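Local coordinates for protein alpha-rhamnosidase (Dictyoglomus thermophilum, PDB 6I60) that probably catalyses the hydrolysis of terminal non-reducing alpha-L-rhamnose residues in alpha-L-rhamnosides, at residues W613-P616 with P621-N624; D920-E925 with V929-S934. All blocks are in the same frame, centred on the assembly; numbering follows the deposited sequence.

Contact 1 (613-616 with 621-624) and contact 2 (920-925 with 929-934) belong to different domains of the single chain and follow one another in sequence. Contact 1 folds an inter-helix loop of the helical six-hairpin glycosidase domain back on itself; contact 2 pairs the arms of a beta hairpin near the C-terminus. Their centres lie 43 Å apart, and the nearest atoms about 32 Å, so neither touches the other. A bound 2-(2-ethoxyethoxy)ethanol molecule meets Tyr-656, Glu-659 and Leu-660 on helix 651-672, in the same helical domain as contact 1. Both contacts are held by polar side chains, but contact 1 is largely buried, whereas contact 2 lies at the surface.

Contact 1 (W613-P616 with P621-N624); sequences WCQP and PKDN
Gln-615 reaches across to the backbone of Lys-622 and to the carboxylate of Asp-623, using both ends of its amide. The backbone bond is the firmer: Lys-622 N donates to Gln-615 OE1 over 3.0 Å, nearly straight at 161°, with the donor raised above the plane of the amide carbonyl. On the other branch, Gln-615 NE2 makes two weak bonds, 3.3 Å to Asp-623 OD1 and 3.4 Å to Asp-623 OD2, with the amide and carboxylate planes 59° apart. The stronger partner of NE2 is Asp-612, and that of Asp-623 is Ser-720; Asp-623 also bonds Ser-625. The extended chain of Gln-615 beyond CG (chi2 -177°) is what carries the buried amide this far.

These residues lie in the long loop between helices 586-599 and 626-648, in a domain whose family folds as an (alpha/alpha)6 barrel; the loop doubles back so that 621-624 comes beside 613-616, just ahead of helix 626-648. Replacing Gln-615 with an alanine would probably leave the Lys-622 amide without its side-chain acceptor and weaken the tie between the two arms of the loop.

Lys-622 adds a bond from its ammonium group: its chain bends near its end to bring NZ 3.0 Å from Pro-616 O, in the carbonyl plane; the same ammonium forms a salt bridge with Asp-758. The rest is van der Waals packing on the amide. Pro-621 lies over one face of the Gln-615 amide, its CB 4.0 Å from Gln-615 NE2, while Lys-622 CG passes 3.6 Å from Gln-615 OE1.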
loop_
_atom_site.group_PDB
_atom_site.type_symbol
_atom_site.label_atom_id
_atom_site.label_comp_id
_atom_site.label_asym_id
_atom_site.label_seq_id
_atom_site.Cartn_x
_atom_site.Cartn_y
_atom_site.Cartn_z
ATOM N N TRP A 613 6.311 -20.685 0.637
ATOM C CA TRP A 613 5.607 -20.802 -0.634
ATOM C C TRP A 613 6.549 -20.555 -1.808
ATOM O O TRP A 613 7.283 -19.561 -1.833
ATOM C CB TRP A 613 4.449 -19.806 -0.671
ATOM C CG TRP A 613 3.363 -20.125 -1.652
ATOM C CD1 TRP A 613 2.929 -19.335 -2.677
ATOM C CD2 TRP A 613 2.551 -21.304 -1.685
ATOM N NE1 TRP A 613 1.905 -19.953 -3.353
ATOM C CE2 TRP A 613 1.654 -21.163 -2.763
ATOM C CE3 TRP A 613 2.500 -22.467 -0.914
ATOM C CZ2 TRP A 613 0.714 -22.140 -3.084
ATOM C CZ3 TRP A 613 1.567 -23.434 -1.232
ATOM C CH2 TRP A 613 0.686 -23.265 -2.307
ATOM N N CYS A 614 6.525 -21.472 -2.775
ATOM C CA CYS A 614 7.205 -21.316 -4.061
ATOM C C CYS A 614 8.724 -21.230 -3.898
ATOM O O CYS A 614 9.363 -20.234 -4.243
ATOM C CB CYS A 614 6.661 -20.102 -4.820
ATOM S SG CYS A 614 4.960 -20.311 -5.363
ATOM N N GLN A 615 9.295 -22.305 -3.363
ATOM C CA GLN A 615 10.730 -22.494 -3.440
ATOM C C GLN A 615 11.103 -22.869 -4.873
ATOM O O GLN A 615 10.247 -23.295 -5.651
ATOM C CB GLN A 615 11.177 -23.579 -2.462
ATOM C CG GLN A 615 10.646 -23.403 -1.047
ATOM C CD GLN A 615 11.164 -24.464 -0.091
ATOM O OE1 GLN A 615 11.366 -25.618 -0.473
ATOM N NE2 GLN A 615 11.383 -24.076 1.161
ATOM N N PRO A 616 12.369 -22.694 -5.256
ATOM C CA PRO A 616 12.769 -23.013 -6.637
ATOM C C PRO A 616 12.428 -24.449 -7.007
ATOM O O PRO A 616 12.862 -25.402 -6.354
ATOM C CB PRO A 616 14.283 -22.772 -6.628
ATOM C CG PRO A 616 14.485 -21.759 -5.567
ATOM C CD PRO A 616 13.465 -22.056 -4.504
ATOM N N PRO A 621 6.610 -26.573 -0.062
ATOM C CA PRO A 621 8.023 -26.672 0.332
ATOM C C PRO A 621 8.566 -28.089 0.187
ATOM O O PRO A 621 7.909 -29.068 0.543
ATOM C CB PRO A 621 8.014 -26.222 1.797
ATOM C CG PRO A 621 6.779 -25.384 1.930
ATOM C CD PRO A 621 5.772 -25.993 1.001
ATOM N N LYS A 622 9.786 -28.188 -0.350
ATOM C CA LYS A 622 10.420 -29.485 -0.560
ATOM C C LYS A 622 11.130 -30.004 0.681
ATOM O O LYS A 622 11.418 -31.203 0.755
ATOM C CB LYS A 622 11.434 -29.413 -1.703
ATOM C CG LYS A 622 11.116 -28.385 -2.764
ATOM C CD LYS A 622 12.143 -28.407 -3.884
ATOM C CE LYS A 622 13.516 -27.984 -3.391
ATOM N NZ LYS A 622 13.824 -26.568 -3.749
ATOM N N ASP A 623 11.426 -29.136 1.644
ATOM C CA ASP A 623 12.187 -29.506 2.827
ATOM C C ASP A 623 11.307 -29.906 4.005
ATOM O O ASP A 623 11.835 -30.147 5.096
ATOM C CB ASP A 623 13.104 -28.352 3.238
ATOM C CG ASP A 623 12.425 -27.001 3.120
ATOM O OD1 ASP A 623 11.232 -26.963 2.752
ATOM O OD2 ASP A 623 13.082 -25.976 3.394
ATOM N N ASN A 624 9.990 -29.986 3.809
ATOM C CA ASN A 624 9.043 -30.278 4.886
ATOM C C ASN A 624 9.242 -29.315 6.055
ATOM O O ASN A 624 9.325 -29.712 7.220
ATOM C CB ASN A 624 9.157 -31.733 5.343
ATOM C CG ASN A 624 8.446 -32.689 4.409
ATOM O OD1 ASN A 624 8.042 -32.311 3.308
ATOM N ND2 ASN A 624 8.287 -33.934 4.844
#

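Contact 2 (D920-E925 with V929-S934); sequences DLEENE and VIRVGS
Glu-922 and Arg-931 cross at about a right angle, yet their flat ends are turned only 21° apart, and the carboxylate lies at the edge of the guanidinium, near its plane. Arginine presents its side, NE and one NH, to both carboxylate oxygens: Arg-931 NE to Glu-922 OE1 is 2.9 Å, and Arg-931 NH2 to Glu-922 OE2 is 2.8 Å. Both bonds are nearly straight, and the nitrogens approach on the syn side, somewhat tilted out of the carboxylate plane. Gripped at two points, the two groups are restrained from turning against each other. Arg-931 NH1 forms a further salt bridge with Glu-895, on the neighbouring strand 893-899.

Val-929 packs against one face of the guanidinium: its CG1, anti to the backbone N (chi1 -179°), lies 3.6 Å from the Arg-931 plane, offset toward the rim, while its CB meets Glu-922 CB at 3.7 Å.

The two segments are the arms of a beta hairpin, and the short, weakly bonded strand about 922-923 lies at the outside of the sheet within this chain. Val-929 N donates to Glu-922 O over 2.8 Å; in the return direction a water accepts from Glu-922 N and donates to Val-929 O, linking the backbones where they do not bond directly.

Leu-921 approaches Ile-930 more loosely, CD1 lying 4.2 Å from Ile-930 CG1. Ile-930 is buried, packing on Phe-939 of strand 935-941, which belongs to a different sheet, and on Val-896 and Val-898.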
loop_
_atom_site.group_PDB
_atom_site.type_symbol
_atom_site.label_atom_id
_atom_site.label_comp_id
_atom_site.label_asym_id
_atom_site.label_seq_id
_atom_site.Cartn_x
_atom_site.Cartn_y
_atom_site.Cartn_z
ATOM N N ASP A 920 40.123 7.910 19.593
ATOM C CA ASP A 920 39.519 9.198 19.266
ATOM C C ASP A 920 38.006 9.089 19.122
ATOM O O ASP A 920 37.285 10.041 19.440
ATOM C CB ASP A 920 40.133 9.756 17.982
ATOM C CG ASP A 920 41.473 10.423 18.218
ATOM O OD1 ASP A 920 42.485 9.929 17.679
ATOM O OD2 ASP A 920 41.513 11.442 18.942
ATOM N N LEU A 921 37.512 7.949 18.645
ATOM C CA LEU A 921 36.083 7.704 18.519
ATOM C C LEU A 921 35.799 6.256 18.899
ATOM O O LEU A 921 36.715 5.445 19.068
ATOM C CB LEU A 921 35.583 7.998 17.099
ATOM C CG LEU A 921 35.570 9.461 16.652
ATOM C CD1 LEU A 921 35.737 9.565 15.144
ATOM C CD2 LEU A 921 34.288 10.140 17.098
ATOM N N GLU A 922 34.516 5.936 19.037
ATOM C CA GLU A 922 34.118 4.569 19.341
ATOM C C GLU A 922 34.372 3.655 18.146
ATOM O O GLU A 922 34.329 4.080 16.988
ATOM C CB GLU A 922 32.640 4.513 19.725
ATOM C CG GLU A 922 32.268 5.367 20.924
ATOM C CD GLU A 922 30.769 5.426 21.148
ATOM O OE1 GLU A 922 30.212 6.544 21.175
ATOM O OE2 GLU A 922 30.146 4.352 21.293
ATOM N N GLU A 923 34.638 2.383 18.439
ATOM C CA GLU A 923 34.842 1.387 17.395
ATOM C C GLU A 923 34.632 0.004 17.991
ATOM O O GLU A 923 34.775 -0.200 19.199
ATOM C CB GLU A 923 36.236 1.504 16.766
ATOM C CG GLU A 923 37.386 1.242 17.721
ATOM C CD GLU A 923 38.707 1.760 17.189
ATOM O OE1 GLU A 923 39.177 2.810 17.678
ATOM O OE2 GLU A 923 39.275 1.120 16.278
ATOM N N ASN A 924 34.289 -0.946 17.126
ATOM C CA ASN A 924 33.998 -2.314 17.535
ATOM C C ASN A 924 34.744 -3.306 16.658
ATOM O O ASN A 924 34.216 -4.356 16.285
ATOM C CB ASN A 924 32.495 -2.587 17.500
ATOM C CG ASN A 924 31.901 -2.412 16.115
ATOM O OD1 ASN A 924 32.542 -1.873 15.211
ATOM N ND2 ASN A 924 30.668 -2.873 15.941
ATOM N N GLU A 925 35.982 -2.970 16.300
ATOM C CA GLU A 925 36.884 -3.781 15.486
ATOM C C GLU A 925 36.363 -4.020 14.070
ATOM O O GLU A 925 37.004 -4.752 13.306
ATOM C CB GLU A 925 37.196 -5.136 16.141
ATOM C CG GLU A 925 37.679 -5.037 17.596
ATOM C CD GLU A 925 38.544 -3.812 17.850
ATOM O OE1 GLU A 925 38.219 -3.027 18.767
ATOM O OE2 GLU A 925 39.551 -3.638 17.132
ATOM N N VAL A 929 32.317 4.343 15.027
ATOM C CA VAL A 929 31.008 4.848 15.426
ATOM C C VAL A 929 31.083 6.354 15.629
ATOM O O VAL A 929 31.936 6.852 16.373
ATOM C CB VAL A 929 30.515 4.144 16.700
ATOM C CG1 VAL A 929 29.138 4.658 17.087
ATOM C CG2 VAL A 929 30.493 2.638 16.495
ATOM N N ILE A 930 30.185 7.079 14.966
ATOM C CA ILE A 930 30.055 8.524 15.109
ATOM C C ILE A 930 28.599 8.833 15.425
ATOM O O ILE A 930 27.694 8.335 14.747
ATOM C CB ILE A 930 30.504 9.272 13.838
ATOM C CG1 ILE A 930 31.940 8.893 13.469
ATOM C CG2 ILE A 930 30.385 10.775 14.030
ATOM C CD1 ILE A 930 32.293 9.174 12.023
ATOM N N ARG A 931 28.376 9.643 16.455
ATOM C CA ARG A 931 27.039 10.032 16.884
ATOM C C ARG A 931 26.844 11.512 16.593
ATOM O O ARG A 931 27.616 12.348 17.075
ATOM C CB ARG A 931 26.834 9.740 18.371
ATOM C CG ARG A 931 26.595 8.274 18.677
ATOM C CD ARG A 931 26.838 7.964 20.143
ATOM N NE ARG A 931 27.450 6.650 20.329
ATOM C CZ ARG A 931 26.796 5.498 20.223
ATOM N NH1 ARG A 931 25.501 5.488 19.930
ATOM N NH2 ARG A 931 27.437 4.351 20.410
ATOM N N VAL A 932 25.819 11.831 15.803
ATOM C CA VAL A 932 25.524 13.201 15.405
ATOM C C VAL A 932 24.049 13.484 15.662
ATOM O O VAL A 932 23.254 12.583 15.931
ATOM C CB VAL A 932 25.877 13.474 13.925
ATOM C CG1 VAL A 932 27.336 13.139 13.646
ATOM C CG2 VAL A 932 24.953 12.692 12.997
ATOM N N GLY A 933 23.694 14.765 15.577
ATOM C CA GLY A 933 22.310 15.180 15.678
ATOM C C GLY A 933 21.750 15.604 14.336
ATOM O O GLY A 933 22.139 15.059 13.300
ATOM N N SER A 934 20.845 16.579 14.339
ATOM C CA SER A 934 20.245 17.042 13.095
ATOM C C SER A 934 21.257 17.825 12.262
ATOM O O SER A 934 22.148 18.494 12.793
ATOM C CB SER A 934 19.017 17.908 13.383
ATOM O OG SER A 934 19.371 19.139 13.991
HETATM O O HOH W 1 32.744 7.951 18.982
#